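Local atomic coordinates of thrombospondin related anonymous protein (Plasmodium falciparum, PDB entry 4F1J), a protein that probably helps the malaria parasite adhere to host cells, this chain being its magnesium-binding von Willebrand factor type A domain. Residues A[92-97]-A[124-129]; A[13-18]-A[52-57]. All blocks are in the same frame, centred on the assembly; numbering follows the deposited sequence.

Contact 1: residues A[92-97]-A[124-129]; sequences TNLSDA and GIPDSI. With MG (magnesium ion), chain H; EDO (1,2-ethanediol), chain O.
T92 N meets the D127 carboxylate at OD2, 2.7 Å away, on the syn side and 34° out of the carboxylate plane. The other oxygen of D127, OD1, accepts a hydrogen bond from a water 2.7 Å away, and that water also lies 2.8 Å from T92 OG1, bridging the two side chains. With CG beside its own backbone N (chi1 -67°), the carboxylate reaches T92 N while D127 N donates to T92 O at 3.0 Å. T92 is thus gripped at both its N and its O by a single residue. OD2 has a second partner in R91, which forms a salt bridge with it. The P126 ring runs alongside L94, pointing the same way, with CG of P126 3.8 Å from CD2 of L94; S132 and F159 add to the packing around the proline. The N93 amide caps the helix through OD1, which accepts from D96 N, 52° above the carbonyl plane, and reaches N56 O through ND2. OD1 also accepts from a water bound to the magnesium ion at S95. S95 OG binds that ion at 2.1 Å, four waters and D131 completing six ligands. At the other end, the T92 side chain comes within about 4 Å of a different magnesium ion, held by S17, S19 and D123. T92 and the loop that follows D123 thus lie beside the ion of the metal ion-dependent adhesion site (MIDAS) characteristic of von Willebrand A domains, the ion on S95 and D131 being a separate site.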
# COMPACT_ATOMS: atom_id res chain seq x y z
N THR A 92 -2.73 7.88 12.44
CA THR A 92 -2.93 7.40 11.05
C THR A 92 -2.76 8.54 10.05
O THR A 92 -3.75 9.02 9.47
CB THR A 92 -4.32 6.74 10.90
OG1 THR A 92 -4.53 5.82 12.00
CG2 THR A 92 -4.48 6.03 9.56
N ASN A 93 -1.51 8.94 9.85
CA ASN A 93 -1.18 10.07 8.99
C ASN A 93 -1.02 9.56 7.55
O ASN A 93 0.08 9.58 6.99
CB ASN A 93 0.09 10.73 9.49
CG ASN A 93 0.32 12.12 8.89
OD1 ASN A 93 -0.29 12.54 7.92
ND2 ASN A 93 1.26 12.82 9.48
N LEU A 94 -2.14 9.14 6.97
CA LEU A 94 -2.15 8.69 5.57
C LEU A 94 -1.74 9.81 4.63
O LEU A 94 -1.05 9.57 3.63
CB LEU A 94 -3.54 8.20 5.16
CG LEU A 94 -3.67 7.72 3.69
CD1 LEU A 94 -2.71 6.60 3.42
CD2 LEU A 94 -5.11 7.33 3.36
N SER A 95 -2.14 11.04 4.93
CA SER A 95 -1.84 12.14 4.02
C SER A 95 -0.33 12.37 3.88
O SER A 95 0.14 12.63 2.78
CB SER A 95 -2.61 13.42 4.41
OG SER A 95 -2.19 13.90 5.69
N ASP A 96 0.43 12.20 4.95
CA ASP A 96 1.90 12.27 4.87
C ASP A 96 2.50 11.13 4.02
O ASP A 96 3.46 11.35 3.27
CB ASP A 96 2.55 12.26 6.27
CG ASP A 96 4.01 12.64 6.23
OD1 ASP A 96 4.33 13.67 5.58
OD2 ASP A 96 4.85 11.93 6.81
N ALA A 97 1.98 9.93 4.19
CA ALA A 97 2.39 8.80 3.36
C ALA A 97 2.15 9.06 1.86
O ALA A 97 3.00 8.77 1.01
CB ALA A 97 1.62 7.57 3.78
N GLY A 124 -7.56 1.56 9.82
CA GLY A 124 -8.24 2.74 10.35
C GLY A 124 -8.65 3.74 9.30
O GLY A 124 -8.57 3.50 8.10
N ILE A 125 -9.12 4.88 9.82
CA ILE A 125 -9.50 6.02 9.03
C ILE A 125 -8.39 7.08 9.14
O ILE A 125 -7.84 7.30 10.24
CB ILE A 125 -10.84 6.59 9.56
CG1 ILE A 125 -11.96 5.53 9.41
CG2 ILE A 125 -11.23 7.83 8.78
CD1 ILE A 125 -13.06 5.71 10.42
N PRO A 126 -8.07 7.78 8.04
CA PRO A 126 -7.05 8.80 8.14
C PRO A 126 -7.39 9.89 9.15
O PRO A 126 -8.56 10.24 9.32
CB PRO A 126 -7.00 9.41 6.73
CG PRO A 126 -7.66 8.43 5.88
CD PRO A 126 -8.63 7.69 6.68
N ASP A 127 -6.37 10.42 9.80
CA ASP A 127 -6.57 11.51 10.77
C ASP A 127 -7.16 12.73 10.11
O ASP A 127 -7.93 13.48 10.75
CB ASP A 127 -5.28 11.79 11.49
CG ASP A 127 -4.84 10.61 12.38
OD1 ASP A 127 -5.68 9.88 12.97
OD2 ASP A 127 -3.65 10.42 12.47
N SER A 128 -6.85 12.93 8.83
CA SER A 128 -7.45 13.98 8.02
C SER A 128 -7.96 13.41 6.71
O SER A 128 -7.20 13.26 5.75
CB SER A 128 -6.45 15.10 7.77
OG SER A 128 -6.96 16.06 6.85
N ILE A 129 -9.25 13.12 6.66
CA ILE A 129 -9.87 12.69 5.40
C ILE A 129 -9.72 13.80 4.33
O ILE A 129 -9.42 13.50 3.17
CB ILE A 129 -11.32 12.16 5.64
CG1 ILE A 129 -11.22 10.83 6.36
CG2 ILE A 129 -12.10 12.00 4.32
CD1 ILE A 129 -12.46 10.37 6.95
MG MG H . -1.59 15.95 5.88
C1 EDO O . -10.76 17.64 8.36
O1 EDO O . -10.45 16.29 8.02
C2 EDO O . -9.64 18.36 9.14
O2 EDO O . -8.30 18.02 8.75
O HOH W 1 -5.34 7.45 14.17
O HOH W 2 -0.51 15.09 7.53
O HOH W 3 -0.05 15.68 4.62
O HOH W 4 -0.80 17.85 6.24
O HOH W 5 -3.11 16.09 7.18

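Contact 2: residues A[13-18]-A[52-57]; sequences LMDCSG and NIFSNN. With MG (magnesium ion), chain C; EDO (1,2-ethanediol), chain K; EDO (1,2-ethanediol), chain J.
F54 packs the flat of its ring closely against the backbone of D15. D15 CA sits over one face in a CH-pi contact, 3.8 Å from the ring centroid and 19° off the normal. L13 O lies at the ring edge, near its plane, and L13 CB touches CE1 of F54. A chi1 of 72°, with CG between the backbone N and carbonyl carbon of F54, swings the ring across to the neighbouring strand. Beside the ring the parallel strands are zipped by three backbone bonds: M14 N to N52 O at 2.9 Å, F54 N to M14 O, and C16 N to F54 O. N52 crosses L13 at a slant, CD2 of L13 lying 3.7 Å from ND2 of N52; that nitrogen bonds Y50 OH, whereas the buried OD1 has no partner in the model. On the far face of the sheet M14 and I53 meet more loosely, CB to CG2 at 4.3 Å. The close packing continues past the strand ends, where buried C16 touches I53 and S55, its SG 3.5 Å from S55 OG, a hydroxyl that bonds Y89 O.

The loose side is N56 and N57, which make no contact across; exposed N57 binds a 1,2-ethanediol, probably from the crystallisation liquor, through its backbone. On the metal side D15 forms an Asx turn, OD1 accepting from both S17 N and S17 OG; its OD2 accepts from a magnesium-bound water, T122 OG1 and D123 N. S17 OG binds the ion at 2.2 Å, alongside S19 and D123. L13 and D15 bond onward to strand 115-122. Helix 22-38 packs W25, A29 and A33 against M14, while L94 and A97 of helix 94-106 lie on F54 across the sheet.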
# COMPACT_ATOMS: atom_id res chain seq x y z
N LEU A 13 2.14 1.48 1.08
CA LEU A 13 2.04 2.37 2.23
C LEU A 13 1.39 1.55 3.34
O LEU A 13 0.21 1.19 3.25
CB LEU A 13 1.18 3.62 1.94
CG LEU A 13 1.41 4.37 0.63
CD1 LEU A 13 0.70 5.72 0.62
CD2 LEU A 13 2.86 4.55 0.23
N MET A 14 2.18 1.25 4.37
CA MET A 14 1.75 0.28 5.39
C MET A 14 1.48 1.00 6.72
O MET A 14 2.39 1.49 7.36
CB MET A 14 2.83 -0.78 5.54
CG MET A 14 2.51 -1.84 6.54
SD MET A 14 3.82 -3.08 6.56
CE MET A 14 3.08 -4.36 7.60
N ASP A 15 0.20 1.07 7.07
CA ASP A 15 -0.27 1.64 8.33
C ASP A 15 0.40 0.87 9.48
O ASP A 15 0.36 -0.36 9.49
CB ASP A 15 -1.78 1.48 8.32
CG ASP A 15 -2.49 1.94 9.60
OD1 ASP A 15 -1.94 1.90 10.71
OD2 ASP A 15 -3.69 2.24 9.42
N CYS A 16 1.03 1.59 10.41
CA CYS A 16 1.68 0.95 11.58
C CYS A 16 1.15 1.53 12.90
O CYS A 16 1.83 1.51 13.93
CB CYS A 16 3.21 1.05 11.49
SG CYS A 16 3.87 2.71 11.48
N SER A 17 -0.10 1.98 12.85
CA SER A 17 -0.77 2.66 13.96
C SER A 17 -0.92 1.75 15.19
O SER A 17 -0.99 0.52 15.07
CB SER A 17 -2.15 3.17 13.55
OG SER A 17 -3.01 2.14 13.11
N GLY A 18 -1.00 2.38 16.36
CA GLY A 18 -1.10 1.63 17.63
C GLY A 18 -2.30 0.71 17.75
O GLY A 18 -2.23 -0.35 18.41
N ASN A 52 6.77 2.40 2.44
CA ASN A 52 6.87 3.15 3.69
C ASN A 52 5.93 2.60 4.72
O ASN A 52 5.02 1.83 4.40
CB ASN A 52 6.75 4.69 3.53
CG ASN A 52 5.35 5.21 3.19
OD1 ASN A 52 4.33 4.69 3.65
ND2 ASN A 52 5.31 6.29 2.41
N ILE A 53 6.21 2.93 5.98
CA ILE A 53 5.24 2.72 7.06
C ILE A 53 4.72 4.09 7.45
O ILE A 53 5.44 5.10 7.29
CB ILE A 53 5.85 1.99 8.24
CG1 ILE A 53 7.10 2.69 8.75
CG2 ILE A 53 6.18 0.53 7.84
CD1 ILE A 53 7.71 2.07 10.02
N PHE A 54 3.52 4.15 7.99
CA PHE A 54 2.99 5.43 8.44
C PHE A 54 2.08 5.25 9.65
O PHE A 54 1.24 4.35 9.72
CB PHE A 54 2.27 6.18 7.30
CG PHE A 54 0.96 5.58 6.89
CD1 PHE A 54 0.91 4.59 5.93
CD2 PHE A 54 -0.24 6.00 7.46
CE1 PHE A 54 -0.29 4.02 5.55
CE2 PHE A 54 -1.44 5.40 7.09
CZ PHE A 54 -1.45 4.41 6.15
N SER A 55 2.30 6.12 10.63
CA SER A 55 1.39 6.25 11.74
C SER A 55 1.40 7.74 12.10
O SER A 55 0.60 8.49 11.55
CB SER A 55 1.74 5.28 12.89
OG SER A 55 3.02 5.51 13.43
N ASN A 56 2.32 8.18 12.97
CA ASN A 56 2.44 9.61 13.27
C ASN A 56 2.90 10.38 12.03
O ASN A 56 2.47 11.49 11.78
CB ASN A 56 3.42 9.84 14.45
CG ASN A 56 2.87 9.33 15.78
OD1 ASN A 56 1.66 9.06 15.91
ND2 ASN A 56 3.75 9.20 16.79
N ASN A 57 3.82 9.75 11.30
CA ASN A 57 4.42 10.26 10.07
C ASN A 57 4.73 9.08 9.17
O ASN A 57 4.65 7.93 9.60
CB ASN A 57 5.72 11.01 10.40
CG ASN A 57 5.48 12.19 11.33
OD1 ASN A 57 4.94 13.21 10.92
ND2 ASN A 57 5.87 12.04 12.60
MG MG C . -5.21 2.16 13.17
C1 EDO K . 5.92 6.32 12.90
O1 EDO K . 5.48 7.66 12.73
C2 EDO K . 6.06 5.67 11.56
O2 EDO K . 7.09 6.41 10.91
C1 EDO J . -2.83 -2.43 8.70
O1 EDO J . -2.73 -1.28 9.55
C2 EDO J . -1.52 -3.21 8.71
O2 EDO J . -0.45 -2.46 8.16
O HOH W 6 -5.11 3.28 11.36
O HOH W 7 -5.33 3.73 14.36
O HOH W 8 -7.22 2.04 13.43

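In the fold
From the N terminus, strand 8-15 runs into segment 13-18, and helix 22-38 brings the chain back to strand 47-54, where contact 2 closes a beta-alpha-beta unit of the Rossmann-like fold. The chain then passes strand 58-62 and helix 72-80 before contact 1 opens at 92-97; helix 94-106 and strand 115-122 follow, and 124-129 closes it. The two loops lie in series, neither nested nor crossing. Their centres are 9 Å apart, and a probable hydrogen bond from N93 N to S55 O joins them. Together they tie the C-terminal ends of the strands to the start of helix 94-106, with one magnesium ion on S17 and the other on S95.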